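Local coordinates for putative polyketide synthase (Brevibacillus brevis, PDB 5HU7), which probably dehydrates beta-hydroxyacyl intermediates of a growing polyketide, as the dehydratase domain of a trans-AT polyketide synthase, at residues A54-A59 with I77-V82; Q177-V182 with L216-R221; Q205-P210 with L247-N252. All blocks are in the same frame, centred on the assembly; numbering follows the deposited sequence.

In the fold
The domain has the double-hotdog fold of polyketide synthase dehydratases. Contact 1 sets helix 52-65 of the first hotdog against strand 76-84, and it closes along the chain before the other two open. Contacts 2 and 3 both belong to the second hotdog, and their segments alternate in sequence: contact 2 packs helix 212-227 on strand 179-185, while contact 3 brings the loop before that helix down on strand 241-249. Strands 76-84 and 241-249 are antiparallel neighbours, so contacts 1 and 3 touch, with centres about 10 Å apart. Contact 2 lies farther out, its centre about 22 Å from contact 1 and about 19 Å from contact 3. Contacts 1 and 3 mark where the hotdogs join.

Contact 1: A54-A59 with I77-V82; sequences AYLEMA and IRMSHV
L56 and A59, one turn apart on helix 52-65, meet V82 and M79 of strand 76-84. This is hotdog packing: the long helix lies against the concave side of the sheet that curls around it. The tight part is apolar and buried, and consists of two pairs, L56 with V82 and A59 with M79. L56 sends its CD2 branch to V82 CG1 at 3.9 Å, the two side chains crossing at a slant. V82 stands just past the corner at H81 and points back to the helix, with CG1 anti to its own backbone N (chi1 177°). Y111 of strand 108-115 touches A59, M79 and V82 and closes the group from another strand.

Packing is looser between the two pairs, where L56 CD2 stays 4.4 Å from M79 CE. R78 and S80, on the other face of the strand, are partly exposed, and H81 at the corner is exposed; R78 is held by salt bridges to E133 and E248. M79 instead reaches inward, extended as far as SD, which lies 4.1 Å from L56 O. A bend at chi3 (53°) then turns the terminal methyl, and CE comes to rest 3.8 Å from A59 CB.

Contact 2: Q177-V182 with L216-R221; sequences QGIDQV and LLPSTR
L217 O, just ahead of the P218 and S219 pair that meets I179, is gripped twice within its own helix. R221 N donates to it at 3.0 Å as the regular helical bond. T220 OG1 donates as well, also at 3.0 Å, arriving in the carbonyl plane on a lone pair with a C=O...donor angle of 124°. With chi1 at 67°, OG1 is set where it can reach L217 O, and the bond holds the side chain in that position. It also ties T220 back into the turn around P218, whose N has no hydrogen to give the preceding turn and where the helix is kinked.

Across the contact, one side chain does the work. I179 points at the helix and lays its CD1 methyl at the pair of residues there: 3.7 Å from S219 OG and 4.2 Å from P218 CG. S219 OG has its polar partner in S215 O, one turn back, and meets the I179 methyl by van der Waals contact alone.

Here helix 212-227, the central helix of the second hotdog, rests on strand 179-185 near the far edge of the sheet. The strand carries a classic beta bulge at D180 and Q181, both facing K192 of the adjacent strand, and the D180 carboxylate makes a salt bridge to K192 NZ. The bulge follows directly on I179, and V182 beyond it again points to the helix side, where it packs on C161 of helix 158-167. From that same helix, L165 touches P218 and R221. L217 CG lies over the centre of one face of the R221 guanidinium, 3.7 Å from that plane.

Contact 3: Q205-P210 with L247-N252; sequences QLVFHP and LEIYEN
V207 and F208, in the loop between helices 200-203 and 212-227, meet I249 and L247 of strand 241-249, and every touch across this contact is apolar. V207 and I249 come tip to tip, CG1 to CG2 at 3.9 Å; in both residues the touching branch is the one anti to the backbone N (chi1 165° for V207). F208 and L247 approach from opposite directions. The phenyl ring offers its edge, with L247 CD2 lying in the ring plane 3.8 Å from CZ and CD1 a little farther, at 4.0 Å from the same atom. The isobutyl fork thus meets the tip of the ring with both methyls instead of lying on its face.

The polar bonds run elsewhere and hold each side in shape. In the loop, the backbone N atoms of V207 and F208 both donate to E57 OE1, a buried carboxylate oxygen that fixes the two residues carrying the apolar contact. H209 is held at both ring nitrogens: ND1 caps S211 N at the start of the next helix, and NE2 bonds P196 O. P210 CD sits 3.3 Å above one face of that imidazole. On the strand, Y250 OH donates to E248 OE1 at 2.7 Å, on the anti lone pair of that oxygen.

Helix 52-65 covers the contact, with L56 touching F208 and R60 touching both V207 and I249. From strand 287-298, I289 packs on V207 and L247, while L247 and I249 pair through their backbones with M79 and I77 of strand 76-84.

Contact 1: A54-A59 with I77-V82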
loop_
_atom_site.group_PDB
_atom_site.type_symbol
_atom_site.label_atom_id
_atom_site.label_comp_id
_atom_site.label_asym_id
_atom_site.label_seq_id
_atom_site.Cartn_x
_atom_site.Cartn_y
_atom_site.Cartn_z
ATOM N N ALA A 54 4.538 -12.720 -16.388
ATOM C CA ALA A 54 4.272 -11.514 -15.633
ATOM C C ALA A 54 3.023 -11.673 -14.768
ATOM O O ALA A 54 3.000 -11.168 -13.652
ATOM C CB ALA A 54 4.137 -10.333 -16.555
ATOM N N TYR A 55 2.033 -12.480 -15.231
ATOM C CA TYR A 55 0.828 -12.764 -14.462
ATOM C C TYR A 55 1.153 -13.576 -13.216
ATOM O O TYR A 55 0.549 -13.350 -12.173
ATOM C CB TYR A 55 -0.170 -13.573 -15.305
ATOM C CG TYR A 55 -0.790 -12.826 -16.462
ATOM C CD1 TYR A 55 -1.836 -11.924 -16.256
ATOM C CD2 TYR A 55 -0.431 -13.115 -17.767
ATOM C CE1 TYR A 55 -2.506 -11.335 -17.334
ATOM C CE2 TYR A 55 -1.072 -12.513 -18.847
ATOM C CZ TYR A 55 -2.135 -11.656 -18.627
ATOM O OH TYR A 55 -2.788 -11.092 -19.682
ATOM N N LEU A 56 2.093 -14.525 -13.318
ATOM C CA LEU A 56 2.471 -15.375 -12.197
ATOM C C LEU A 56 3.294 -14.634 -11.182
ATOM O O LEU A 56 3.089 -14.780 -9.977
ATOM C CB LEU A 56 3.242 -16.579 -12.701
ATOM C CG LEU A 56 2.527 -17.476 -13.732
ATOM C CD1 LEU A 56 3.493 -18.530 -14.244
ATOM C CD2 LEU A 56 1.311 -18.108 -13.152
ATOM N N GLU A 57 4.249 -13.866 -11.671
ATOM C CA GLU A 57 5.133 -13.011 -10.865
ATOM C C GLU A 57 4.337 -11.926 -10.093
ATOM O O GLU A 57 4.586 -11.730 -8.910
ATOM C CB GLU A 57 6.192 -12.372 -11.775
ATOM C CG GLU A 57 7.256 -11.559 -11.084
ATOM C CD GLU A 57 7.970 -12.242 -9.942
ATOM O OE1 GLU A 57 8.239 -13.452 -10.063
ATOM O OE2 GLU A 57 8.236 -11.586 -8.909
ATOM N N MET A 58 3.361 -11.275 -10.757
ATOM C CA MET A 58 2.490 -10.263 -10.138
ATOM C C MET A 58 1.631 -10.885 -9.023
ATOM O O MET A 58 1.565 -10.355 -7.929
ATOM C CB MET A 58 1.589 -9.587 -11.184
ATOM C CG MET A 58 1.001 -8.289 -10.706
ATOM S SD MET A 58 -0.299 -7.568 -11.748
ATOM C CE MET A 58 0.520 -7.271 -13.121
ATOM N N ALA A 59 0.992 -12.016 -9.308
ATOM C CA ALA A 59 0.165 -12.750 -8.345
ATOM C C ALA A 59 0.967 -13.211 -7.132
ATOM O O ALA A 59 0.487 -13.113 -6.001
ATOM C CB ALA A 59 -0.439 -13.951 -9.028
ATOM N N ILE A 77 5.606 -21.447 -1.655
ATOM C CA ILE A 77 4.332 -21.063 -2.221
ATOM C C ILE A 77 3.914 -22.109 -3.231
ATOM O O ILE A 77 4.748 -22.582 -3.997
ATOM C CB ILE A 77 4.438 -19.677 -2.906
ATOM C CG1 ILE A 77 4.492 -18.566 -1.848
ATOM C CG2 ILE A 77 3.277 -19.438 -3.887
ATOM C CD1 ILE A 77 4.925 -17.225 -2.376
ATOM N N ARG A 78 2.597 -22.439 -3.252
ATOM C CA ARG A 78 2.013 -23.303 -4.268
ATOM C C ARG A 78 0.847 -22.544 -4.881
ATOM O O ARG A 78 -0.073 -22.168 -4.162
ATOM C CB ARG A 78 1.523 -24.632 -3.724
ATOM C CG ARG A 78 0.954 -25.539 -4.840
ATOM C CD ARG A 78 0.259 -26.778 -4.342
ATOM N NE ARG A 78 1.210 -27.681 -3.703
ATOM C CZ ARG A 78 1.300 -27.939 -2.401
ATOM N NH1 ARG A 78 0.456 -27.386 -1.544
ATOM N NH2 ARG A 78 2.232 -28.762 -1.948
ATOM N N MET A 79 0.886 -22.305 -6.190
ATOM C CA MET A 79 -0.232 -21.714 -6.911
ATOM C C MET A 79 -0.881 -22.867 -7.679
ATOM O O MET A 79 -0.174 -23.670 -8.234
ATOM C CB MET A 79 0.192 -20.603 -7.838
ATOM C CG MET A 79 1.033 -19.544 -7.159
ATOM S SD MET A 79 1.628 -18.218 -8.265
ATOM C CE MET A 79 0.175 -17.733 -8.963
ATOM N N SER A 80 -2.203 -22.992 -7.635
ATOM C CA SER A 80 -2.955 -24.087 -8.261
ATOM C C SER A 80 -4.093 -23.519 -9.099
ATOM O O SER A 80 -4.597 -22.460 -8.763
ATOM C CB SER A 80 -3.579 -24.972 -7.183
ATOM O OG SER A 80 -2.596 -25.674 -6.459
ATOM N N HIS A 81 -4.517 -24.252 -10.135
ATOM C CA HIS A 81 -5.670 -23.911 -10.974
ATOM C C HIS A 81 -5.606 -22.511 -11.553
ATOM O O HIS A 81 -6.587 -21.784 -11.534
ATOM C CB HIS A 81 -6.967 -24.109 -10.186
ATOM C CG HIS A 81 -7.071 -25.448 -9.537
ATOM N ND1 HIS A 81 -6.980 -26.614 -10.274
ATOM C CD2 HIS A 81 -7.217 -25.767 -8.225
ATOM C CE1 HIS A 81 -7.110 -27.605 -9.402
ATOM N NE2 HIS A 81 -7.230 -27.143 -8.151
ATOM N N VAL A 82 -4.436 -22.121 -12.020
ATOM C CA VAL A 82 -4.213 -20.797 -12.608
ATOM C C VAL A 82 -4.767 -20.771 -14.034
ATOM O O VAL A 82 -4.582 -21.716 -14.800
ATOM C CB VAL A 82 -2.721 -20.397 -12.571
ATOM C CG1 VAL A 82 -2.500 -19.056 -13.252
ATOM C CG2 VAL A 82 -2.179 -20.377 -11.135
#

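Contact 2: Q177-V182 with L216-R221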
loop_
_atom_site.group_PDB
_atom_site.type_symbol
_atom_site.label_atom_id
_atom_site.label_comp_id
_atom_site.label_asym_id
_atom_site.label_seq_id
_atom_site.Cartn_x
_atom_site.Cartn_y
_atom_site.Cartn_z
ATOM N N GLN A 177 18.317 -15.556 -27.590
ATOM C CA GLN A 177 19.452 -14.927 -26.898
ATOM C C GLN A 177 19.676 -15.538 -25.515
ATOM O O GLN A 177 20.806 -15.545 -25.020
ATOM C CB GLN A 177 19.253 -13.400 -26.776
ATOM C CG GLN A 177 19.484 -12.629 -28.092
ATOM C CD GLN A 177 18.988 -11.191 -28.054
ATOM O OE1 GLN A 177 18.388 -10.718 -27.073
ATOM N NE2 GLN A 177 19.222 -10.459 -29.132
ATOM N N GLY A 178 18.614 -16.050 -24.906
ATOM C CA GLY A 178 18.717 -16.688 -23.603
ATOM C C GLY A 178 19.156 -18.142 -23.609
ATOM O O GLY A 178 19.445 -18.676 -22.545
ATOM N N ILE A 179 19.242 -18.796 -24.788
ATOM C CA ILE A 179 19.573 -20.224 -24.910
ATOM C C ILE A 179 21.039 -20.473 -25.194
ATOM O O ILE A 179 21.477 -20.122 -26.281
ATOM C CB ILE A 179 18.695 -20.857 -26.040
ATOM C CG1 ILE A 179 17.200 -20.666 -25.719
ATOM C CG2 ILE A 179 19.025 -22.367 -26.270
ATOM C CD1 ILE A 179 16.306 -21.240 -26.733
ATOM N N ASP A 180 21.784 -21.150 -24.285
ATOM C CA ASP A 180 23.166 -21.517 -24.575
ATOM C C ASP A 180 23.169 -22.768 -25.470
ATOM O O ASP A 180 23.825 -22.805 -26.506
ATOM C CB ASP A 180 23.953 -21.803 -23.285
ATOM C CG ASP A 180 24.302 -20.580 -22.462
ATOM O OD1 ASP A 180 24.719 -19.565 -23.055
ATOM O OD2 ASP A 180 24.245 -20.668 -21.218
ATOM N N GLN A 181 22.463 -23.802 -25.050
ATOM C CA GLN A 181 22.400 -25.050 -25.799
ATOM C C GLN A 181 21.193 -25.838 -25.402
ATOM O O GLN A 181 20.638 -25.616 -24.333
ATOM C CB GLN A 181 23.689 -25.874 -25.603
ATOM C CG GLN A 181 24.121 -26.021 -24.145
ATOM C CD GLN A 181 25.464 -26.688 -24.005
ATOM O OE1 GLN A 181 25.624 -27.875 -24.283
ATOM N NE2 GLN A 181 26.458 -25.951 -23.555
ATOM N N VAL A 182 20.770 -26.756 -26.266
ATOM C CA VAL A 182 19.602 -27.582 -25.991
ATOM C C VAL A 182 19.979 -29.024 -26.117
ATOM O O VAL A 182 20.406 -29.446 -27.174
ATOM C CB VAL A 182 18.423 -27.228 -26.923
ATOM C CG1 VAL A 182 17.251 -28.162 -26.702
ATOM C CG2 VAL A 182 18.006 -25.788 -26.709
ATOM N N LEU A 216 11.957 -20.131 -23.234
ATOM C CA LEU A 216 11.187 -21.351 -23.085
ATOM C C LEU A 216 10.283 -21.620 -24.262
ATOM O O LEU A 216 10.229 -22.746 -24.735
ATOM C CB LEU A 216 10.355 -21.283 -21.794
ATOM C CG LEU A 216 11.143 -21.389 -20.477
ATOM C CD1 LEU A 216 10.213 -21.269 -19.279
ATOM C CD2 LEU A 216 11.896 -22.677 -20.388
ATOM N N LEU A 217 9.580 -20.611 -24.739
ATOM C CA LEU A 217 8.667 -20.768 -25.876
ATOM C C LEU A 217 9.330 -21.442 -27.105
ATOM O O LEU A 217 8.859 -22.509 -27.484
ATOM C CB LEU A 217 8.017 -19.417 -26.229
ATOM C CG LEU A 217 7.064 -19.409 -27.436
ATOM C CD1 LEU A 217 5.984 -20.524 -27.321
ATOM C CD2 LEU A 217 6.414 -18.047 -27.565
ATOM N N PRO A 218 10.458 -20.959 -27.671
ATOM C CA PRO A 218 11.088 -21.705 -28.788
ATOM C C PRO A 218 11.483 -23.142 -28.418
ATOM O O PRO A 218 11.433 -24.042 -29.255
ATOM C CB PRO A 218 12.318 -20.852 -29.160
ATOM C CG PRO A 218 12.511 -19.892 -28.057
ATOM C CD PRO A 218 11.181 -19.703 -27.386
ATOM N N SER A 219 11.829 -23.353 -27.132
ATOM C CA SER A 219 12.205 -24.659 -26.581
ATOM C C SER A 219 11.001 -25.605 -26.489
ATOM O O SER A 219 11.175 -26.807 -26.699
ATOM C CB SER A 219 12.845 -24.497 -25.201
ATOM O OG SER A 219 13.892 -23.537 -25.191
ATOM N N THR A 220 9.804 -25.087 -26.118
ATOM C CA THR A 220 8.597 -25.921 -26.058
ATOM C C THR A 220 8.177 -26.282 -27.473
ATOM O O THR A 220 7.806 -27.434 -27.727
ATOM C CB THR A 220 7.438 -25.300 -25.251
ATOM O OG1 THR A 220 6.906 -24.133 -25.892
ATOM C CG2 THR A 220 7.805 -25.004 -23.806
ATOM N N ARG A 221 8.287 -25.323 -28.405
ATOM C CA ARG A 221 7.974 -25.556 -29.820
ATOM C C ARG A 221 8.887 -26.630 -30.417
ATOM O O ARG A 221 8.437 -27.431 -31.233
ATOM C CB ARG A 221 8.096 -24.260 -30.630
ATOM C CG ARG A 221 6.994 -23.277 -30.331
ATOM C CD ARG A 221 7.346 -21.926 -30.907
ATOM N NE ARG A 221 6.255 -20.960 -30.779
ATOM C CZ ARG A 221 6.345 -19.679 -31.124
ATOM N NH1 ARG A 221 7.478 -19.193 -31.622
ATOM N NH2 ARG A 221 5.303 -18.870 -30.971
#

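Contact 3: Q205-P210 with L247-N252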
loop_
_atom_site.group_PDB
_atom_site.type_symbol
_atom_site.label_atom_id
_atom_site.label_comp_id
_atom_site.label_asym_id
_atom_site.label_seq_id
_atom_site.Cartn_x
_atom_site.Cartn_y
_atom_site.Cartn_z
ATOM N N GLN A 205 13.809 -8.526 -5.999
ATOM C CA GLN A 205 12.342 -8.568 -5.830
ATOM C C GLN A 205 11.670 -9.664 -6.684
ATOM O O GLN A 205 10.595 -10.138 -6.330
ATOM C CB GLN A 205 11.726 -7.191 -6.144
ATOM C CG GLN A 205 12.043 -6.140 -5.080
ATOM C CD GLN A 205 11.758 -4.734 -5.550
ATOM O OE1 GLN A 205 12.198 -4.312 -6.623
ATOM N NE2 GLN A 205 11.088 -3.939 -4.725
ATOM N N LEU A 206 12.352 -10.135 -7.731
ATOM C CA LEU A 206 11.834 -11.141 -8.648
ATOM C C LEU A 206 12.143 -12.597 -8.306
ATOM O O LEU A 206 13.083 -12.900 -7.582
ATOM C CB LEU A 206 12.378 -10.835 -10.043
ATOM C CG LEU A 206 12.109 -9.403 -10.557
ATOM C CD1 LEU A 206 12.527 -9.247 -12.026
ATOM C CD2 LEU A 206 10.651 -9.003 -10.320
ATOM N N VAL A 207 11.272 -13.480 -8.764
ATOM C CA VAL A 207 11.445 -14.920 -8.734
ATOM C C VAL A 207 11.597 -15.348 -10.215
ATOM O O VAL A 207 12.595 -15.978 -10.578
ATOM C CB VAL A 207 10.285 -15.642 -7.991
ATOM C CG1 VAL A 207 10.265 -17.144 -8.279
ATOM C CG2 VAL A 207 10.390 -15.392 -6.488
ATOM N N PHE A 208 10.613 -14.938 -11.062
ATOM C CA PHE A 208 10.602 -15.179 -12.496
ATOM C C PHE A 208 11.331 -14.065 -13.196
ATOM O O PHE A 208 10.986 -12.891 -13.014
ATOM C CB PHE A 208 9.189 -15.205 -13.054
ATOM C CG PHE A 208 8.339 -16.355 -12.582
ATOM C CD1 PHE A 208 8.419 -17.593 -13.196
ATOM C CD2 PHE A 208 7.404 -16.179 -11.581
ATOM C CE1 PHE A 208 7.618 -18.635 -12.779
ATOM C CE2 PHE A 208 6.623 -17.237 -11.141
ATOM C CZ PHE A 208 6.732 -18.450 -11.744
ATOM N N HIS A 209 12.307 -14.430 -14.041
ATOM C CA HIS A 209 13.108 -13.490 -14.784
ATOM C C HIS A 209 12.219 -12.907 -15.897
ATOM O O HIS A 209 11.419 -13.649 -16.476
ATOM C CB HIS A 209 14.310 -14.227 -15.382
ATOM C CG HIS A 209 15.355 -13.345 -15.957
ATOM N ND1 HIS A 209 15.228 -12.817 -17.231
ATOM C CD2 HIS A 209 16.514 -12.913 -15.416
ATOM C CE1 HIS A 209 16.292 -12.040 -17.400
ATOM N NE2 HIS A 209 17.141 -12.155 -16.378
ATOM N N PRO A 210 12.353 -11.602 -16.252
ATOM C CA PRO A 210 11.491 -11.042 -17.301
ATOM C C PRO A 210 11.691 -11.606 -18.711
ATOM O O PRO A 210 10.835 -11.372 -19.562
ATOM C CB PRO A 210 11.814 -9.542 -17.239
ATOM C CG PRO A 210 13.145 -9.467 -16.660
ATOM C CD PRO A 210 13.208 -10.553 -15.664
ATOM N N LEU A 247 1.990 -24.832 -9.625
ATOM C CA LEU A 247 3.255 -24.130 -9.632
ATOM C C LEU A 247 3.760 -24.162 -8.217
ATOM O O LEU A 247 3.070 -23.666 -7.321
ATOM C CB LEU A 247 3.040 -22.674 -10.084
ATOM C CG LEU A 247 4.129 -21.638 -9.805
ATOM C CD1 LEU A 247 5.432 -22.031 -10.397
ATOM C CD2 LEU A 247 3.739 -20.282 -10.385
ATOM N N GLU A 248 4.964 -24.712 -8.007
ATOM C CA GLU A 248 5.582 -24.753 -6.698
ATOM C C GLU A 248 6.862 -23.944 -6.756
ATOM O O GLU A 248 7.619 -24.106 -7.682
ATOM C CB GLU A 248 5.805 -26.207 -6.262
ATOM C CG GLU A 248 4.500 -26.874 -5.844
ATOM C CD GLU A 248 4.574 -28.318 -5.408
ATOM O OE1 GLU A 248 5.672 -28.909 -5.503
ATOM O OE2 GLU A 248 3.554 -28.845 -4.905
ATOM N N ILE A 249 7.059 -23.018 -5.827
ATOM C CA ILE A 249 8.256 -22.190 -5.742
ATOM C C ILE A 249 8.956 -22.649 -4.446
ATOM O O ILE A 249 8.407 -22.471 -3.365
ATOM C CB ILE A 249 7.925 -20.683 -5.741
ATOM C CG1 ILE A 249 7.055 -20.297 -6.955
ATOM C CG2 ILE A 249 9.224 -19.865 -5.735
ATOM C CD1 ILE A 249 6.491 -18.853 -6.890
ATOM N N TYR A 250 10.131 -23.283 -4.574
ATOM C CA TYR A 250 10.855 -23.894 -3.442
ATOM C C TYR A 250 11.779 -22.956 -2.670
ATOM O O TYR A 250 12.129 -23.260 -1.533
ATOM C CB TYR A 250 11.627 -25.115 -3.928
ATOM C CG TYR A 250 10.716 -26.110 -4.609
ATOM C CD1 TYR A 250 9.714 -26.754 -3.907
ATOM C CD2 TYR A 250 10.790 -26.322 -5.977
ATOM C CE1 TYR A 250 8.840 -27.640 -4.538
ATOM C CE2 TYR A 250 9.921 -27.192 -6.618
ATOM C CZ TYR A 250 8.964 -27.874 -5.892
ATOM O OH TYR A 250 8.129 -28.739 -6.550
ATOM N N GLU A 251 12.168 -21.829 -3.268
ATOM C CA GLU A 251 12.995 -20.821 -2.601
ATOM C C GLU A 251 12.736 -19.462 -3.236
ATOM O O GLU A 251 12.321 -19.383 -4.391
ATOM C CB GLU A 251 14.498 -21.179 -2.695
ATOM C CG GLU A 251 15.053 -21.174 -4.111
ATOM C CD GLU A 251 16.343 -21.946 -4.322
ATOM O OE1 GLU A 251 17.245 -21.395 -4.990
ATOM O OE2 GLU A 251 16.418 -23.127 -3.911
ATOM N N ASN A 252 13.043 -18.408 -2.504
ATOM C CA ASN A 252 12.919 -17.043 -2.998
ATOM C C ASN A 252 14.193 -16.788 -3.806
ATOM O O ASN A 252 15.235 -17.389 -3.514
ATOM C CB ASN A 252 12.822 -16.045 -1.815
ATOM C CG ASN A 252 11.755 -16.382 -0.775
ATOM O OD1 ASN A 252 10.561 -16.106 -0.956
ATOM N ND2 ASN A 252 12.151 -17.020 0.327
#